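PDB 1YC9: multidrug resistance protein from Vibrio cholerae, which forms a trimeric outer membrane channel of the outer membrane factor family and probably takes part in multidrug efflux, possibly of puromycin and acriflavine. Local coordinates for residues A[151-154]-A[155-159]; A[209-212]-A[213-217]. The protein carries 1 engineered substitution. All coordinates share one frame; numbering follows the deposited sequence.

Contact 1: residues A[151-154]-A[155-159]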
# COMPACT_ATOMS: atom_id res chain seq x y z
N TYR A 151 -15.75 -0.93 -17.37
CA TYR A 151 -16.72 -0.94 -18.43
C TYR A 151 -16.90 0.42 -19.08
O TYR A 151 -16.99 0.52 -20.31
CB TYR A 151 -18.05 -1.50 -17.90
CG TYR A 151 -18.97 -2.07 -18.95
CD1 TYR A 151 -18.72 -3.31 -19.51
CD2 TYR A 151 -20.12 -1.39 -19.33
CE1 TYR A 151 -19.57 -3.86 -20.47
CE2 TYR A 151 -20.98 -1.92 -20.26
CZ TYR A 151 -20.70 -3.14 -20.82
OH TYR A 151 -21.55 -3.65 -21.74
N ALA A 152 -16.90 1.47 -18.27
CA ALA A 152 -16.92 2.82 -18.73
C ALA A 152 -15.77 3.09 -19.68
O ALA A 152 -15.95 3.74 -20.71
CB ALA A 152 -16.88 3.81 -17.59
N GLU A 153 -14.60 2.58 -19.32
CA GLU A 153 -13.44 2.76 -20.13
C GLU A 153 -13.58 1.96 -21.42
O GLU A 153 -13.21 2.47 -22.49
CB GLU A 153 -12.20 2.33 -19.35
CG GLU A 153 -10.90 2.42 -20.14
CD GLU A 153 -10.53 3.80 -20.65
OE1 GLU A 153 -9.53 3.83 -21.40
OE2 GLU A 153 -11.19 4.86 -20.42
N LEU A 154 -14.09 0.74 -21.33
CA LEU A 154 -14.33 -0.08 -22.52
C LEU A 154 -15.23 0.71 -23.49
O LEU A 154 -14.95 0.78 -24.68
CB LEU A 154 -14.96 -1.42 -22.16
CG LEU A 154 -15.15 -2.37 -23.33
CD1 LEU A 154 -13.78 -2.78 -23.90
CD2 LEU A 154 -15.90 -3.60 -22.93
N ALA A 155 -16.29 1.32 -22.98
CA ALA A 155 -17.23 2.08 -23.82
C ALA A 155 -16.55 3.27 -24.49
O ALA A 155 -16.84 3.59 -25.68
CB ALA A 155 -18.42 2.55 -23.01
N ARG A 156 -15.72 3.97 -23.70
CA ARG A 156 -14.97 5.11 -24.16
C ARG A 156 -14.05 4.68 -25.29
O ARG A 156 -13.92 5.41 -26.28
CB ARG A 156 -14.15 5.73 -23.06
CG ARG A 156 -13.58 7.09 -23.38
CD ARG A 156 -12.54 7.62 -22.39
NE ARG A 156 -11.35 6.80 -22.42
CZ ARG A 156 -10.38 6.89 -23.32
NH1 ARG A 156 -9.36 6.05 -23.26
NH2 ARG A 156 -10.41 7.79 -24.28
N LEU A 157 -13.41 3.53 -25.11
CA LEU A 157 -12.50 3.01 -26.12
C LEU A 157 -13.23 2.68 -27.42
O LEU A 157 -12.75 3.01 -28.54
CB LEU A 157 -11.73 1.81 -25.59
CG LEU A 157 -10.68 2.22 -24.57
CD1 LEU A 157 -10.20 0.96 -23.83
CD2 LEU A 157 -9.53 2.99 -25.22
N TYR A 158 -14.38 2.03 -27.31
CA TYR A 158 -15.19 1.69 -28.49
C TYR A 158 -15.67 2.95 -29.19
O TYR A 158 -15.65 3.00 -30.42
CB TYR A 158 -16.40 0.80 -28.14
CG TYR A 158 -16.18 -0.66 -28.28
CD1 TYR A 158 -15.86 -1.44 -27.16
CD2 TYR A 158 -16.30 -1.29 -29.50
CE1 TYR A 158 -15.69 -2.80 -27.26
CE2 TYR A 158 -16.11 -2.70 -29.62
CZ TYR A 158 -15.81 -3.44 -28.48
OH TYR A 158 -15.62 -4.78 -28.50
N ALA A 159 -16.02 4.00 -28.44
CA ALA A 159 -16.38 5.28 -29.05
C ALA A 159 -15.22 5.91 -29.82
O ALA A 159 -15.41 6.42 -30.93
CB ALA A 159 -16.93 6.29 -27.98

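Contact 2: residues A[209-212]-A[213-217]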
# COMPACT_ATOMS: atom_id res chain seq x y z
N ILE A 209 -5.85 1.88 -30.32
CA ILE A 209 -7.15 1.80 -29.68
C ILE A 209 -7.68 0.38 -29.61
O ILE A 209 -8.24 -0.07 -28.58
CB ILE A 209 -8.14 2.70 -30.36
CG1 ILE A 209 -7.77 4.17 -30.17
CG2 ILE A 209 -9.50 2.48 -29.78
CD1 ILE A 209 -8.43 5.03 -31.19
N GLN A 210 -7.52 -0.35 -30.71
CA GLN A 210 -7.97 -1.71 -30.77
C GLN A 210 -7.22 -2.62 -29.78
O GLN A 210 -7.83 -3.47 -29.17
CB GLN A 210 -7.92 -2.23 -32.22
CG GLN A 210 -9.01 -1.54 -33.05
CD GLN A 210 -8.99 -1.93 -34.53
OE1 GLN A 210 -7.97 -2.35 -35.04
NE2 GLN A 210 -10.13 -1.80 -35.19
N GLU A 211 -5.94 -2.42 -29.65
CA GLU A 211 -5.16 -3.07 -28.61
C GLU A 211 -5.74 -2.75 -27.24
O GLU A 211 -5.99 -3.68 -26.48
CB GLU A 211 -3.70 -2.68 -28.68
CG GLU A 211 -2.84 -3.41 -27.66
CD GLU A 211 -1.35 -3.02 -27.72
OE1 GLU A 211 -0.85 -2.46 -28.75
OE2 GLU A 211 -0.66 -3.28 -26.72
N SER A 212 -5.90 -1.47 -26.93
CA SER A 212 -6.50 -1.04 -25.65
C SER A 212 -7.84 -1.70 -25.38
O SER A 212 -8.13 -2.11 -24.25
CB SER A 212 -6.65 0.47 -25.61
OG SER A 212 -5.40 1.11 -25.75
N ILE A 213 -8.68 -1.81 -26.40
CA ILE A 213 -9.97 -2.48 -26.25
C ILE A 213 -9.77 -3.90 -25.77
O ILE A 213 -10.44 -4.36 -24.83
CB ILE A 213 -10.81 -2.43 -27.56
CG1 ILE A 213 -11.37 -1.03 -27.76
CG2 ILE A 213 -11.94 -3.49 -27.53
CD1 ILE A 213 -12.06 -0.73 -29.13
N GLN A 214 -8.85 -4.62 -26.42
CA GLN A 214 -8.62 -5.99 -26.03
C GLN A 214 -8.00 -6.10 -24.63
O GLN A 214 -8.41 -6.97 -23.87
CB GLN A 214 -7.76 -6.75 -27.04
CG GLN A 214 -7.53 -8.20 -26.66
CD GLN A 214 -8.80 -9.05 -26.63
OE1 GLN A 214 -9.09 -9.74 -25.62
NE2 GLN A 214 -9.60 -8.97 -27.70
N LEU A 215 -7.07 -5.22 -24.29
CA LEU A 215 -6.54 -5.15 -22.96
C LEU A 215 -7.61 -4.87 -21.93
O LEU A 215 -7.62 -5.46 -20.86
CB LEU A 215 -5.47 -4.05 -22.85
CG LEU A 215 -4.19 -4.32 -23.64
CD1 LEU A 215 -3.28 -3.13 -23.53
CD2 LEU A 215 -3.48 -5.65 -23.20
N GLN A 216 -8.53 -4.00 -22.27
CA GLN A 216 -9.62 -3.68 -21.36
C GLN A 216 -10.59 -4.86 -21.17
O GLN A 216 -11.06 -5.12 -20.07
CB GLN A 216 -10.37 -2.48 -21.85
CG GLN A 216 -11.24 -1.89 -20.74
CD GLN A 216 -10.43 -1.21 -19.61
OE1 GLN A 216 -10.99 -0.90 -18.61
NE2 GLN A 216 -9.13 -0.99 -19.80
N LYS A 217 -10.82 -5.63 -22.22
CA LYS A 217 -11.58 -6.88 -22.09
C LYS A 217 -10.88 -7.91 -21.20
O LYS A 217 -11.53 -8.60 -20.40
CB LYS A 217 -11.85 -7.53 -23.43
CG LYS A 217 -12.81 -6.74 -24.29
CD LYS A 217 -12.84 -7.33 -25.71
CE LYS A 217 -13.91 -6.61 -26.52
NZ LYS A 217 -14.11 -7.18 -27.85

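Contact 1: residues A[151-154]-A[155-159]
Glu153 and Arg156 both send CG anti to the backbone N (chi1 178° and -167°), and each chain then bends once, the glutamate at chi2 and the arginine at chi3, which lays the two side chains next to each other with their charged ends together. The grip is side-on and two-pronged. Arg156 NE meets Glu153 OE2 at 2.8 Å in an almost straight bond, and Arg156 NH1 meets Glu153 OE1 at 2.9 Å. Both oxygens are approached on the syn side and lie in or close to the guanidinium plane, while the carboxylate is turned 31° against it. The two bonds fix the rotation of both groups in this salt bridge between residues three apart on helix 117-183.

One turn on, Leu157 lays its CG 3.3 Å from Glu153 O, the carbonyl that also accepts the i+4 backbone bond from Leu157 N at 2.8 Å. Leu154 runs alongside Tyr158, its CD1 3.9 Å from Tyr158 CE1, and Leu154 CG reaches the ring at its edge, in the ring plane. Leucine suits this face because it also packs on Leu220 and Ile234, whereas the small Ala152 suits the face against Phe423 and Ser424 of helix 398-433, where Arg156 also packs on Ser420. The phenol of Tyr158 ends in a hydrogen bond to Lys217 of helix 189-223.

With each oxygen meeting one N-H, the paired bonds probably keep both groups ionised and offset the carboxylate's charge on a partly exposed helix face, beside Leu157, which is buried against helix 189-223.

Contact 2: residues A[209-212]-A[213-217]
Ile209 and Ile213 meet one helical turn apart, Ile209 CG2 lying 4.2 Å from Ile213 CD1, with the two branched chains set at a slant. Ile213 CG1 comes to 3.4 Å from Ile209 O, close to the same carbonyl oxygen that takes the bond from Ile213 N at 2.8 Å. Rather more than half a turn round the helix from the isoleucines, Glu211 and Leu215 run alongside each other in the same direction, and Leu215 CD1 comes 4.1 Å from Glu211 OE2, a loose contact of a methyl with a carboxylate. Leu215 CG rests 3.4 Å from Glu211 O, whose bond from Leu215 N is the straightest of the four i+4 backbone bonds here.

These residues belong to helix 189-223, one of the long helices that pack into the periplasmic barrel of outer membrane factors such as TolC. Within the chain, Ile213 packs against Leu157 of helix 117-183, where an apolar side chain of this bulk can lie between the two helices. Glu211, by contrast, faces a neighbouring subunit.

There its stretched chain, CG anti to the backbone N and extended beyond, carries the carboxylate to the interface. OE1 forms a salt bridge with Arg369 of the second subunit, and OE2 forms another with Arg421 of that subunit and is also hydrogen-bonded to its Ser362. Three partners hold this buried carboxylate, and the two arginines would be expected to favour its ionised form. Leu215 adds packing on Asp358 of the same subunit. Ser212 turns its hydroxyl back along the helix, with OG beside the backbone N (chi1 -59°), and OG is hydrogen-bonded to Gly208 O.

Running from the N terminus, the chain passes contact 1 midway along helix 117-183, turns, and comes back through contact 2 on helix 189-223. Each contact lies within a single helix, its backbone bonds linking residues four apart, and closes no loop; the two follow in series without nesting or crossing. Their centres lie 9 Å apart because the two helices pack side by side. Leu157 O lies 3.5 Å from Ile209 CG2 between them, and Glu153 touches Gln216. Contact 1 also reaches helix 398-433 of its own chain, whereas contact 2 reaches the second subunit of the trimer.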